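PDB 4XGN: 3-hydroxyacyl-CoA dehydrogenase from Burkholderia thailandensis, which probably catalyses the NAD-dependent oxidation of 3-hydroxyacyl-CoA to 3-oxoacyl-CoA, as a member of the short-chain dehydrogenase family. Local coordinates for residues F16-G21 and V40-L45; L88-G93 and F124-V129; T117-G122 and A168-V173. All blocks are in the same frame, centred on the assembly; numbering follows the deposited sequence.

Contact 1: residues F16-G21 and V40-L45; sequences FLITGG and VVLADL. With NAD (nicotinamide-adenine-dinucleotide), chain I.
F16 to T19 and V40 to A43 run side by side as neighbouring parallel strands. Backbone hydrogen bonds join them in the parallel pattern. V41 N donates to F16 O, I18 N to V41 O (2.8 Å) and A43 N to I18 O. The last of these is nearly straight, at 176° about the hydrogen.

Side chains pack on both faces of the sheet, most closely at L17. On one face the side chain of L17 swings over to the other strand. Its CG lies anti to the backbone N (chi1 172°), which brings CD1 to 3.5 Å from V41 CG1 and 4.0 Å from A43 CB. Helix 69-82 closes this face. On the other face I18 CD1 meets V40 CG1 at 4.0 Å, under helix 24-35.

The pairing loosens where the strands end. G20 N reaches A43 O by a weak, bent bond, and the chain then turns through G21. D44 lies between this turn and the cofactor. Its OD1 accepts from NAD O2B at 2.6 Å, and its OD2 from NAD O3B at 2.7 Å. The carboxylate is gripped further by the backbone N of N46 on OD1 and of A22 on OD2. L45 is partly exposed and does not touch the other segment. It rests instead against the adenine, with CD1 3.5 Å from NAD C5A.

A glycine-rich turn after the first strand and an acidic residue at the end of the second, holding both adenosine ribose hydroxyls, are hallmarks of the NAD-binding beta-alpha-beta unit of the Rossmann fold.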
loop_
_atom_site.group_PDB
_atom_site.type_symbol
_atom_site.label_atom_id
_atom_site.label_comp_id
_atom_site.label_asym_id
_atom_site.label_seq_id
_atom_site.Cartn_x
_atom_site.Cartn_y
_atom_site.Cartn_z
ATOM N N PHE A 16 -2.617 20.976 -23.797
ATOM C CA PHE A 16 -2.051 20.357 -22.570
ATOM C C PHE A 16 -1.214 21.362 -21.847
ATOM O O PHE A 16 -0.281 21.937 -22.424
ATOM C CB PHE A 16 -1.207 19.137 -22.927
ATOM C CG PHE A 16 -2.000 18.124 -23.622
ATOM C CD1 PHE A 16 -2.217 18.238 -24.986
ATOM C CD2 PHE A 16 -2.720 17.157 -22.897
ATOM C CE1 PHE A 16 -3.047 17.360 -25.648
ATOM C CE2 PHE A 16 -3.552 16.272 -23.573
ATOM C CZ PHE A 16 -3.701 16.380 -24.943
ATOM N N LEU A 17 -1.576 21.565 -20.578
ATOM C CA LEU A 17 -0.919 22.524 -19.678
ATOM C C LEU A 17 0.048 21.716 -18.846
ATOM O O LEU A 17 -0.369 20.717 -18.222
ATOM C CB LEU A 17 -1.942 23.248 -18.812
ATOM C CG LEU A 17 -1.365 24.151 -17.694
ATOM C CD1 LEU A 17 -0.459 25.237 -18.239
ATOM C CD2 LEU A 17 -2.531 24.770 -16.934
ATOM N N ILE A 18 1.319 22.098 -18.900
ATOM C CA ILE A 18 2.380 21.339 -18.289
ATOM C C ILE A 18 3.149 22.287 -17.349
ATOM O O ILE A 18 3.865 23.176 -17.814
ATOM C CB ILE A 18 3.339 20.743 -19.301
ATOM C CG1 ILE A 18 2.594 19.902 -20.370
ATOM C CG2 ILE A 18 4.390 19.891 -18.611
ATOM C CD1 ILE A 18 3.465 19.414 -21.493
ATOM N N THR A 19 3.083 22.000 -16.061
ATOM C CA THR A 19 3.838 22.763 -15.063
ATOM C C THR A 19 5.219 22.150 -14.950
ATOM O O THR A 19 5.392 20.939 -15.128
ATOM C CB THR A 19 3.185 22.865 -13.695
ATOM O OG1 THR A 19 3.361 21.645 -12.977
ATOM C CG2 THR A 19 1.721 23.307 -13.792
ATOM N N GLY A 20 6.209 22.978 -14.615
ATOM C CA GLY A 20 7.594 22.543 -14.696
ATOM C C GLY A 20 8.015 22.214 -16.123
ATOM O O GLY A 20 8.992 21.530 -16.352
ATOM N N GLY A 21 7.309 22.798 -17.084
ATOM C CA GLY A 21 7.474 22.406 -18.456
ATOM C C GLY A 21 8.727 22.985 -19.109
ATOM O O GLY A 21 9.015 22.609 -20.237
ATOM N N VAL A 40 0.922 22.764 -26.538
ATOM C CA VAL A 40 1.305 22.854 -25.108
ATOM C C VAL A 40 1.330 24.290 -24.597
ATOM O O VAL A 40 1.675 25.254 -25.306
ATOM C CB VAL A 40 2.643 22.172 -24.824
ATOM C CG1 VAL A 40 2.584 20.699 -25.191
ATOM C CG2 VAL A 40 3.817 22.903 -25.460
ATOM N N VAL A 41 0.908 24.440 -23.350
ATOM C CA VAL A 41 1.216 25.591 -22.552
ATOM C C VAL A 41 2.172 25.147 -21.465
ATOM O O VAL A 41 1.832 24.218 -20.697
ATOM C CB VAL A 41 -0.043 26.176 -21.882
ATOM C CG1 VAL A 41 0.323 27.366 -20.965
ATOM C CG2 VAL A 41 -1.056 26.583 -22.958
ATOM N N LEU A 42 3.339 25.808 -21.399
ATOM C CA LEU A 42 4.345 25.528 -20.402
ATOM C C LEU A 42 4.252 26.557 -19.332
ATOM O O LEU A 42 4.369 27.745 -19.597
ATOM C CB LEU A 42 5.748 25.519 -21.010
ATOM C CG LEU A 42 5.886 24.748 -22.321
ATOM C CD1 LEU A 42 7.320 24.838 -22.861
ATOM C CD2 LEU A 42 5.505 23.317 -22.089
ATOM N N ALA A 43 4.100 26.084 -18.091
ATOM C CA ALA A 43 4.005 26.938 -16.900
ATOM C C ALA A 43 5.219 26.669 -15.995
ATOM O O ALA A 43 5.435 25.553 -15.561
ATOM C CB ALA A 43 2.691 26.659 -16.191
ATOM N N ASP A 44 6.076 27.658 -15.783
ATOM C CA ASP A 44 7.298 27.444 -15.058
ATOM C C ASP A 44 7.793 28.761 -14.521
ATOM O O ASP A 44 7.399 29.817 -15.022
ATOM C CB ASP A 44 8.348 26.842 -16.023
ATOM C CG ASP A 44 9.462 26.076 -15.323
ATOM O OD1 ASP A 44 10.295 26.691 -14.610
ATOM O OD2 ASP A 44 9.529 24.815 -15.533
ATOM N N LEU A 45 8.704 28.693 -13.539
ATOM C CA LEU A 45 9.454 29.882 -13.125
ATOM C C LEU A 45 10.510 30.360 -14.140
ATOM O O LEU A 45 10.891 31.561 -14.153
ATOM C CB LEU A 45 10.146 29.615 -11.789
ATOM C CG LEU A 45 9.255 29.128 -10.657
ATOM C CD1 LEU A 45 10.139 28.735 -9.475
ATOM C CD2 LEU A 45 8.246 30.215 -10.280
HETATM P PA NAD I . 13.615 19.768 -13.042
HETATM O O1A NAD I . 14.291 20.529 -11.958
HETATM O O2A NAD I . 14.403 19.474 -14.281
HETATM O O5B NAD I . 12.243 20.479 -13.473
HETATM C C5B NAD I . 11.378 21.047 -12.513
HETATM C C4B NAD I . 10.749 22.321 -13.103
HETATM O O4B NAD I . 9.981 22.759 -12.103
HETATM C C3B NAD I . 11.812 23.423 -13.351
HETATM O O3B NAD I . 11.870 23.875 -14.664
HETATM C C2B NAD I . 11.364 24.447 -12.293
HETATM O O2B NAD I . 11.817 25.802 -12.657
HETATM C C1B NAD I . 10.055 24.273 -12.134
HETATM N N9A NAD I . 9.574 24.748 -10.873
HETATM C C8A NAD I . 10.128 24.631 -9.625
HETATM N N7A NAD I . 9.356 25.304 -8.711
HETATM C C5A NAD I . 8.344 25.787 -9.419
HETATM C C6A NAD I . 7.257 26.525 -9.030
HETATM N N6A NAD I . 6.942 27.042 -7.738
HETATM N N1A NAD I . 6.355 26.889 -9.955
HETATM C C2A NAD I . 6.499 26.540 -11.270
HETATM N N3A NAD I . 7.569 25.788 -11.663
HETATM C C4A NAD I . 8.474 25.453 -10.717
HETATM O O3 NAD I . 13.272 18.399 -12.276
HETATM P PN NAD I . 12.396 17.168 -12.887
HETATM O O1N NAD I . 13.228 15.947 -12.668
HETATM O O2N NAD I . 11.912 17.356 -14.316
HETATM O O5D NAD I . 11.128 17.121 -11.880
HETATM C C5D NAD I . 9.787 16.993 -12.347
HETATM C C4D NAD I . 8.889 16.379 -11.342
HETATM O O4D NAD I . 9.312 15.085 -11.212
HETATM C C3D NAD I . 9.029 17.028 -9.942
HETATM O O3D NAD I . 7.835 17.077 -9.291
HETATM C C2D NAD I . 10.015 16.022 -9.283
HETATM O O2D NAD I . 9.977 16.138 -7.788
HETATM C C1D NAD I . 9.591 14.849 -9.702
HETATM N N1N NAD I . 10.499 13.709 -9.662
HETATM C C2N NAD I . 11.742 13.710 -10.250
HETATM C C3N NAD I . 12.585 12.607 -10.194
HETATM C C7N NAD I . 13.965 12.589 -10.780
HETATM O O7N NAD I . 14.716 11.690 -10.485
HETATM N N7N NAD I . 14.372 13.590 -11.701
HETATM C C4N NAD I . 12.121 11.453 -9.528
HETATM C C5N NAD I . 10.867 11.436 -8.972
HETATM C C6N NAD I . 10.058 12.549 -9.043
#

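Contact 2: residues L88-G93 and F124-V129; sequences LVNCAG and FNMIRV. With NAD (nicotinamide-adenine-dinucleotide), chain I.
N90 turns its flat amide to helix 109-135. OD1 comes 3.4 Å from M126 CB, and ND2 lies 3.6 Å from I127 CG1. This packs strand 85-90 of the Rossmann sheet on helix 109-135. The side chain of N90 crosses that of I127 at about a right angle and that of M126 obliquely. ND2 is hydrogen-bonded to S150 OG, outside the two segments.

The second flat group is the guanidinium of R128. V129 CG2 lies over one face, offset toward the rim. N125 sits at the edge, with its CA in the plane. NE and NH2 both donate to N125 OD1, each at 2.9 Å, and the oxygen lies in the guanidinium plane. E69 adds a salt bridge to NH2. The ring of F124 stacks on F112 of the second subunit.

Residues 90-93 read NCAG, matching the NNAG motif of short-chain dehydrogenases except at its second position. Strand and helix run antiparallel, with axes 9.3 Å apart, and no hydrogen bond joins them. The contact is small and buried.

Beyond N90 the chain leaves the helix and lines the cofactor site. C91 O lies 3.0 Å from NAD C4D, and A92 CB lies 3.5 Å from NAD N3A.

L88 completes the packing on the helix. Its CG is anti to the backbone N (chi1 166°), and its methyl CD2 settles 3.7 Å from M126 O and 4.1 Å from M126 CB.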
loop_
_atom_site.group_PDB
_atom_site.type_symbol
_atom_site.label_atom_id
_atom_site.label_comp_id
_atom_site.label_asym_id
_atom_site.label_seq_id
_atom_site.Cartn_x
_atom_site.Cartn_y
_atom_site.Cartn_z
ATOM N N LEU A 88 -3.800 18.319 -17.927
ATOM C CA LEU A 88 -2.864 19.019 -17.054
ATOM C C LEU A 88 -1.834 17.987 -16.573
ATOM O O LEU A 88 -2.210 16.855 -16.186
ATOM C CB LEU A 88 -3.561 19.619 -15.835
ATOM C CG LEU A 88 -2.682 20.100 -14.673
ATOM C CD1 LEU A 88 -1.916 21.322 -15.125
ATOM C CD2 LEU A 88 -3.509 20.453 -13.451
ATOM N N VAL A 89 -0.556 18.343 -16.668
ATOM C CA VAL A 89 0.530 17.537 -16.172
ATOM C C VAL A 89 1.298 18.359 -15.193
ATOM O O VAL A 89 1.896 19.392 -15.582
ATOM C CB VAL A 89 1.426 17.023 -17.308
ATOM C CG1 VAL A 89 2.465 16.080 -16.765
ATOM C CG2 VAL A 89 0.569 16.335 -18.389
ATOM N N ASN A 90 1.214 17.963 -13.926
ATOM C CA ASN A 90 1.931 18.657 -12.844
ATOM C C ASN A 90 3.332 18.092 -12.680
ATOM O O ASN A 90 3.480 16.999 -12.124
ATOM C CB ASN A 90 1.192 18.529 -11.523
ATOM C CG ASN A 90 -0.118 19.264 -11.509
ATOM O OD1 ASN A 90 -0.141 20.487 -11.574
ATOM N ND2 ASN A 90 -1.210 18.545 -11.469
ATOM N N CYS A 91 4.336 18.794 -13.188
ATOM C CA CYS A 91 5.741 18.428 -12.997
ATOM C C CYS A 91 6.569 19.449 -12.182
ATOM O O CYS A 91 7.671 19.112 -11.773
ATOM C CB CYS A 91 6.446 18.158 -14.315
ATOM S SG CYS A 91 5.794 16.745 -15.227
ATOM N N ALA A 92 6.052 20.639 -11.898
ATOM C CA ALA A 92 6.755 21.590 -11.063
ATOM C C ALA A 92 7.034 20.990 -9.674
ATOM O O ALA A 92 6.135 20.508 -9.028
ATOM C CB ALA A 92 5.939 22.841 -10.883
ATOM N N GLY A 93 8.290 21.006 -9.274
ATOM C CA GLY A 93 8.668 20.457 -7.988
ATOM C C GLY A 93 10.108 20.757 -7.682
ATOM O O GLY A 93 10.874 21.093 -8.593
ATOM N N PHE A 124 -2.019 21.027 -6.050
ATOM C CA PHE A 124 -3.445 21.192 -5.839
ATOM C C PHE A 124 -3.997 22.493 -6.452
ATOM O O PHE A 124 -5.082 22.481 -7.029
ATOM C CB PHE A 124 -3.852 21.140 -4.361
ATOM C CG PHE A 124 -5.345 21.183 -4.180
ATOM C CD1 PHE A 124 -6.100 20.057 -4.472
ATOM C CD2 PHE A 124 -6.004 22.362 -3.829
ATOM C CE1 PHE A 124 -7.469 20.080 -4.366
ATOM C CE2 PHE A 124 -7.372 22.393 -3.694
ATOM C CZ PHE A 124 -8.123 21.229 -3.950
ATOM N N ASN A 125 -3.238 23.569 -6.349
ATOM C CA ASN A 125 -3.662 24.860 -6.873
ATOM C C ASN A 125 -3.899 24.759 -8.380
ATOM O O ASN A 125 -4.916 25.248 -8.911
ATOM C CB ASN A 125 -2.606 25.925 -6.556
ATOM C CG ASN A 125 -3.018 27.319 -6.939
ATOM O OD1 ASN A 125 -4.184 27.699 -6.844
ATOM N ND2 ASN A 125 -2.058 28.099 -7.392
ATOM N N MET A 126 -2.982 24.080 -9.061
ATOM C CA MET A 126 -3.108 23.936 -10.494
ATOM C C MET A 126 -4.287 23.022 -10.788
ATOM O O MET A 126 -5.056 23.306 -11.684
ATOM C CB MET A 126 -1.843 23.368 -11.084
ATOM C CG MET A 126 -0.657 24.296 -10.967
ATOM S SD MET A 126 -0.782 25.952 -11.684
ATOM C CE MET A 126 -1.230 25.649 -13.363
ATOM N N ILE A 127 -4.449 21.939 -10.034
ATOM C CA ILE A 127 -5.576 21.022 -10.277
ATOM C C ILE A 127 -6.927 21.718 -10.151
ATOM O O ILE A 127 -7.776 21.563 -11.016
ATOM C CB ILE A 127 -5.510 19.795 -9.327
ATOM C CG1 ILE A 127 -4.308 18.878 -9.689
ATOM C CG2 ILE A 127 -6.836 19.032 -9.265
ATOM C CD1 ILE A 127 -4.052 17.768 -8.696
ATOM N N ARG A 128 -7.122 22.504 -9.109
ATOM C CA ARG A 128 -8.440 23.031 -8.851
ATOM C C ARG A 128 -8.835 24.027 -9.950
ATOM O O ARG A 128 -9.991 24.051 -10.362
ATOM C CB ARG A 128 -8.480 23.648 -7.444
ATOM C CG ARG A 128 -7.745 24.970 -7.305
ATOM C CD ARG A 128 -7.465 25.422 -5.875
ATOM N NE ARG A 128 -6.805 26.709 -6.044
ATOM C CZ ARG A 128 -7.436 27.882 -6.180
ATOM N NH1 ARG A 128 -8.728 28.022 -5.915
ATOM N NH2 ARG A 128 -6.739 28.947 -6.557
ATOM N N VAL A 129 -7.865 24.807 -10.430
ATOM C CA VAL A 129 -8.131 25.807 -11.428
ATOM C C VAL A 129 -8.323 25.164 -12.810
ATOM O O VAL A 129 -9.288 25.492 -13.568
ATOM C CB VAL A 129 -7.044 26.914 -11.428
ATOM C CG1 VAL A 129 -7.345 27.953 -12.503
ATOM C CG2 VAL A 129 -6.974 27.620 -10.066
HETATM P PA NAD I . 13.615 19.768 -13.042
HETATM O O1A NAD I . 14.291 20.529 -11.958
HETATM O O2A NAD I . 14.403 19.474 -14.281
HETATM O O5B NAD I . 12.243 20.479 -13.473
HETATM C C5B NAD I . 11.378 21.047 -12.513
HETATM C C4B NAD I . 10.749 22.321 -13.103
HETATM O O4B NAD I . 9.981 22.759 -12.103
HETATM C C3B NAD I . 11.812 23.423 -13.351
HETATM O O3B NAD I . 11.870 23.875 -14.664
HETATM C C2B NAD I . 11.364 24.447 -12.293
HETATM O O2B NAD I . 11.817 25.802 -12.657
HETATM C C1B NAD I . 10.055 24.273 -12.134
HETATM N N9A NAD I . 9.574 24.748 -10.873
HETATM C C8A NAD I . 10.128 24.631 -9.625
HETATM N N7A NAD I . 9.356 25.304 -8.711
HETATM C C5A NAD I . 8.344 25.787 -9.419
HETATM C C6A NAD I . 7.257 26.525 -9.030
HETATM N N6A NAD I . 6.942 27.042 -7.738
HETATM N N1A NAD I . 6.355 26.889 -9.955
HETATM C C2A NAD I . 6.499 26.540 -11.270
HETATM N N3A NAD I . 7.569 25.788 -11.663
HETATM C C4A NAD I . 8.474 25.453 -10.717
HETATM O O3 NAD I . 13.272 18.399 -12.276
HETATM P PN NAD I . 12.396 17.168 -12.887
HETATM O O1N NAD I . 13.228 15.947 -12.668
HETATM O O2N NAD I . 11.912 17.356 -14.316
HETATM O O5D NAD I . 11.128 17.121 -11.880
HETATM C C5D NAD I . 9.787 16.993 -12.347
HETATM C C4D NAD I . 8.889 16.379 -11.342
HETATM O O4D NAD I . 9.312 15.085 -11.212
HETATM C C3D NAD I . 9.029 17.028 -9.942
HETATM O O3D NAD I . 7.835 17.077 -9.291
HETATM C C2D NAD I . 10.015 16.022 -9.283
HETATM O O2D NAD I . 9.977 16.138 -7.788
HETATM C C1D NAD I . 9.591 14.849 -9.702
HETATM N N1N NAD I . 10.499 13.709 -9.662
HETATM C C2N NAD I . 11.742 13.710 -10.250
HETATM C C3N NAD I . 12.585 12.607 -10.194
HETATM C C7N NAD I . 13.965 12.589 -10.780
HETATM O O7N NAD I . 14.716 11.690 -10.485
HETATM N N7N NAD I . 14.372 13.590 -11.701
HETATM C C4N NAD I . 12.121 11.453 -9.528
HETATM C C5N NAD I . 10.867 11.436 -8.972
HETATM C C6N NAD I . 10.058 12.549 -9.043
#

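Contact 3: residues T117-G122 and A168-V173; sequences TVNLIG and ASKAGV. With NAD (nicotinamide-adenine-dinucleotide), chain I.
N119 and S169 make the direct polar link between the two helices. N119 ND2 donates to S169 OG at 3.0 Å, nearly straight at 162°. The hydroxyl lies close to the amide plane. ND2 also bonds I94 O, and S169 OG bonds Y166 O, so both groups are fixed from outside as well.

A second polar link runs through water. One water donates to N119 O and accepts from K170 NZ, each at 2.8 Å. K170 points away at its base, but a bend at chi2 (-55°) brings its end back. NZ donates to NAD O3D at 2.8 Å and, weakly, to O2D. T151 O is a further partner. This matches the asparagine, water and YxxxK lysine of the short-chain dehydrogenase active site, with Y166 probably the tyrosine. The asparagine lies in a pi-type turn of its helix, closed by G122 N to T117 O.

The apolar contacts centre on L120. L120 CD1 sits 3.6 Å from G172 C and 3.9 Å from V173 CG2; the missing side chain of G172 leaves room for L120 CD2. L120 also packs on L120 of the second subunit.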
loop_
_atom_site.group_PDB
_atom_site.type_symbol
_atom_site.label_atom_id
_atom_site.label_comp_id
_atom_site.label_asym_id
_atom_site.label_seq_id
_atom_site.Cartn_x
_atom_site.Cartn_y
_atom_site.Cartn_z
ATOM N N THR A 117 4.842 23.538 0.013
ATOM C CA THR A 117 4.138 24.584 -0.741
ATOM C C THR A 117 4.270 24.445 -2.252
ATOM O O THR A 117 3.263 24.509 -2.981
ATOM C CB THR A 117 4.498 25.991 -0.232
ATOM O OG1 THR A 117 4.079 26.072 1.130
ATOM C CG2 THR A 117 3.818 27.044 -1.072
ATOM N N VAL A 118 5.478 24.185 -2.731
ATOM C CA VAL A 118 5.643 23.995 -4.145
ATOM C C VAL A 118 5.045 22.701 -4.628
ATOM O O VAL A 118 4.301 22.683 -5.602
ATOM C CB VAL A 118 7.111 24.077 -4.558
ATOM C CG1 VAL A 118 7.303 23.771 -6.022
ATOM C CG2 VAL A 118 7.646 25.465 -4.236
ATOM N N ASN A 119 5.388 21.595 -3.948
ATOM C CA ASN A 119 5.100 20.283 -4.477
ATOM C C ASN A 119 3.674 19.851 -4.278
ATOM O O ASN A 119 3.133 19.160 -5.129
ATOM C CB ASN A 119 6.023 19.256 -3.820
ATOM C CG ASN A 119 7.482 19.398 -4.225
ATOM O OD1 ASN A 119 7.856 20.262 -5.037
ATOM N ND2 ASN A 119 8.312 18.513 -3.701
ATOM N N LEU A 120 3.082 20.209 -3.140
ATOM C CA LEU A 120 1.785 19.709 -2.772
ATOM C C LEU A 120 0.728 20.783 -2.947
ATOM O O LEU A 120 -0.212 20.594 -3.707
ATOM C CB LEU A 120 1.835 19.116 -1.344
ATOM C CG LEU A 120 0.517 18.585 -0.776
ATOM C CD1 LEU A 120 -0.188 17.606 -1.708
ATOM C CD2 LEU A 120 0.743 17.981 0.588
ATOM N N ILE A 121 0.867 21.902 -2.237
ATOM C CA ILE A 121 -0.103 22.988 -2.348
ATOM C C ILE A 121 -0.139 23.453 -3.815
ATOM O O ILE A 121 -1.227 23.674 -4.367
ATOM C CB ILE A 121 0.186 24.127 -1.361
ATOM C CG1 ILE A 121 0.047 23.585 0.075
ATOM C CG2 ILE A 121 -0.756 25.305 -1.634
ATOM C CD1 ILE A 121 0.406 24.588 1.135
ATOM N N GLY A 122 1.055 23.609 -4.415
ATOM C CA GLY A 122 1.195 24.035 -5.807
ATOM C C GLY A 122 0.503 23.102 -6.770
ATOM O O GLY A 122 -0.187 23.564 -7.689
ATOM N N ALA A 168 7.018 13.724 2.433
ATOM C CA ALA A 168 5.707 14.238 2.856
ATOM C C ALA A 168 4.924 14.850 1.717
ATOM O O ALA A 168 3.768 14.578 1.542
ATOM C CB ALA A 168 5.852 15.244 3.976
ATOM N N SER A 169 5.583 15.706 0.953
ATOM C CA SER A 169 4.948 16.346 -0.141
ATOM C C SER A 169 4.468 15.402 -1.210
ATOM O O SER A 169 3.366 15.564 -1.715
ATOM C CB SER A 169 5.843 17.450 -0.729
ATOM O OG SER A 169 6.876 16.927 -1.568
ATOM N N LYS A 170 5.274 14.420 -1.550
ATOM C CA LYS A 170 4.931 13.509 -2.618
ATOM C C LYS A 170 3.913 12.444 -2.170
ATOM O O LYS A 170 3.070 12.017 -2.942
ATOM C CB LYS A 170 6.205 12.897 -3.182
ATOM C CG LYS A 170 7.136 13.900 -3.806
ATOM C CD LYS A 170 6.472 14.717 -4.851
ATOM C CE LYS A 170 7.480 15.345 -5.780
ATOM N NZ LYS A 170 6.890 15.795 -7.036
ATOM N N ALA A 171 3.965 12.033 -0.913
ATOM C CA ALA A 171 2.895 11.169 -0.368
ATOM C C ALA A 171 1.566 11.903 -0.326
ATOM O O ALA A 171 0.516 11.309 -0.558
ATOM C CB ALA A 171 3.281 10.727 1.042
ATOM N N GLY A 172 1.596 13.189 -0.006
ATOM C CA GLY A 172 0.390 14.036 -0.109
ATOM C C GLY A 172 -0.242 14.029 -1.511
ATOM O O GLY A 172 -1.453 13.822 -1.693
ATOM N N VAL A 173 0.610 14.209 -2.511
ATOM C CA VAL A 173 0.181 14.206 -3.929
ATOM C C VAL A 173 -0.413 12.832 -4.247
ATOM O O VAL A 173 -1.533 12.739 -4.776
ATOM C CB VAL A 173 1.349 14.553 -4.880
ATOM C CG1 VAL A 173 0.964 14.262 -6.344
ATOM C CG2 VAL A 173 1.769 15.999 -4.719
HETATM P PA NAD I . 13.615 19.768 -13.042
HETATM O O1A NAD I . 14.291 20.529 -11.958
HETATM O O2A NAD I . 14.403 19.474 -14.281
HETATM O O5B NAD I . 12.243 20.479 -13.473
HETATM C C5B NAD I . 11.378 21.047 -12.513
HETATM C C4B NAD I . 10.749 22.321 -13.103
HETATM O O4B NAD I . 9.981 22.759 -12.103
HETATM C C3B NAD I . 11.812 23.423 -13.351
HETATM O O3B NAD I . 11.870 23.875 -14.664
HETATM C C2B NAD I . 11.364 24.447 -12.293
HETATM O O2B NAD I . 11.817 25.802 -12.657
HETATM C C1B NAD I . 10.055 24.273 -12.134
HETATM N N9A NAD I . 9.574 24.748 -10.873
HETATM C C8A NAD I . 10.128 24.631 -9.625
HETATM N N7A NAD I . 9.356 25.304 -8.711
HETATM C C5A NAD I . 8.344 25.787 -9.419
HETATM C C6A NAD I . 7.257 26.525 -9.030
HETATM N N6A NAD I . 6.942 27.042 -7.738
HETATM N N1A NAD I . 6.355 26.889 -9.955
HETATM C C2A NAD I . 6.499 26.540 -11.270
HETATM N N3A NAD I . 7.569 25.788 -11.663
HETATM C C4A NAD I . 8.474 25.453 -10.717
HETATM O O3 NAD I . 13.272 18.399 -12.276
HETATM P PN NAD I . 12.396 17.168 -12.887
HETATM O O1N NAD I . 13.228 15.947 -12.668
HETATM O O2N NAD I . 11.912 17.356 -14.316
HETATM O O5D NAD I . 11.128 17.121 -11.880
HETATM C C5D NAD I . 9.787 16.993 -12.347
HETATM C C4D NAD I . 8.889 16.379 -11.342
HETATM O O4D NAD I . 9.312 15.085 -11.212
HETATM C C3D NAD I . 9.029 17.028 -9.942
HETATM O O3D NAD I . 7.835 17.077 -9.291
HETATM C C2D NAD I . 10.015 16.022 -9.283
HETATM O O2D NAD I . 9.977 16.138 -7.788
HETATM C C1D NAD I . 9.591 14.849 -9.702
HETATM N N1N NAD I . 10.499 13.709 -9.662
HETATM C C2N NAD I . 11.742 13.710 -10.250
HETATM C C3N NAD I . 12.585 12.607 -10.194
HETATM C C7N NAD I . 13.965 12.589 -10.780
HETATM O O7N NAD I . 14.716 11.690 -10.485
HETATM N N7N NAD I . 14.372 13.590 -11.701
HETATM C C4N NAD I . 12.121 11.453 -9.528
HETATM C C5N NAD I . 10.867 11.436 -8.972
HETATM C C6N NAD I . 10.058 12.549 -9.043
HETATM O O HOH W 1 4.935 17.854 -6.839
#

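All three contacts line one NAD site in one Rossmann fold. Contacts 1 and 2 have centres 9 Å apart and share the parallel sheet, where strands 15-19 and 85-90 are neighbours. L17 and V89 are probably hydrogen-bonded there. Contacts 2 and 3 share helix 109-135, with centres 10 Å apart, and touch where G93 meets N119. Contacts 1 and 3, about 17 Å apart between centres, do not touch. Along the chain contact 1 closes first; the segments of contacts 2 and 3 then alternate. L45 and A92 lie on opposite faces of the adenine, while K170 holds the nicotinamide ribose. Contacts 2 and 3 also touch the second subunit, so helix 109-135 is part of the interface.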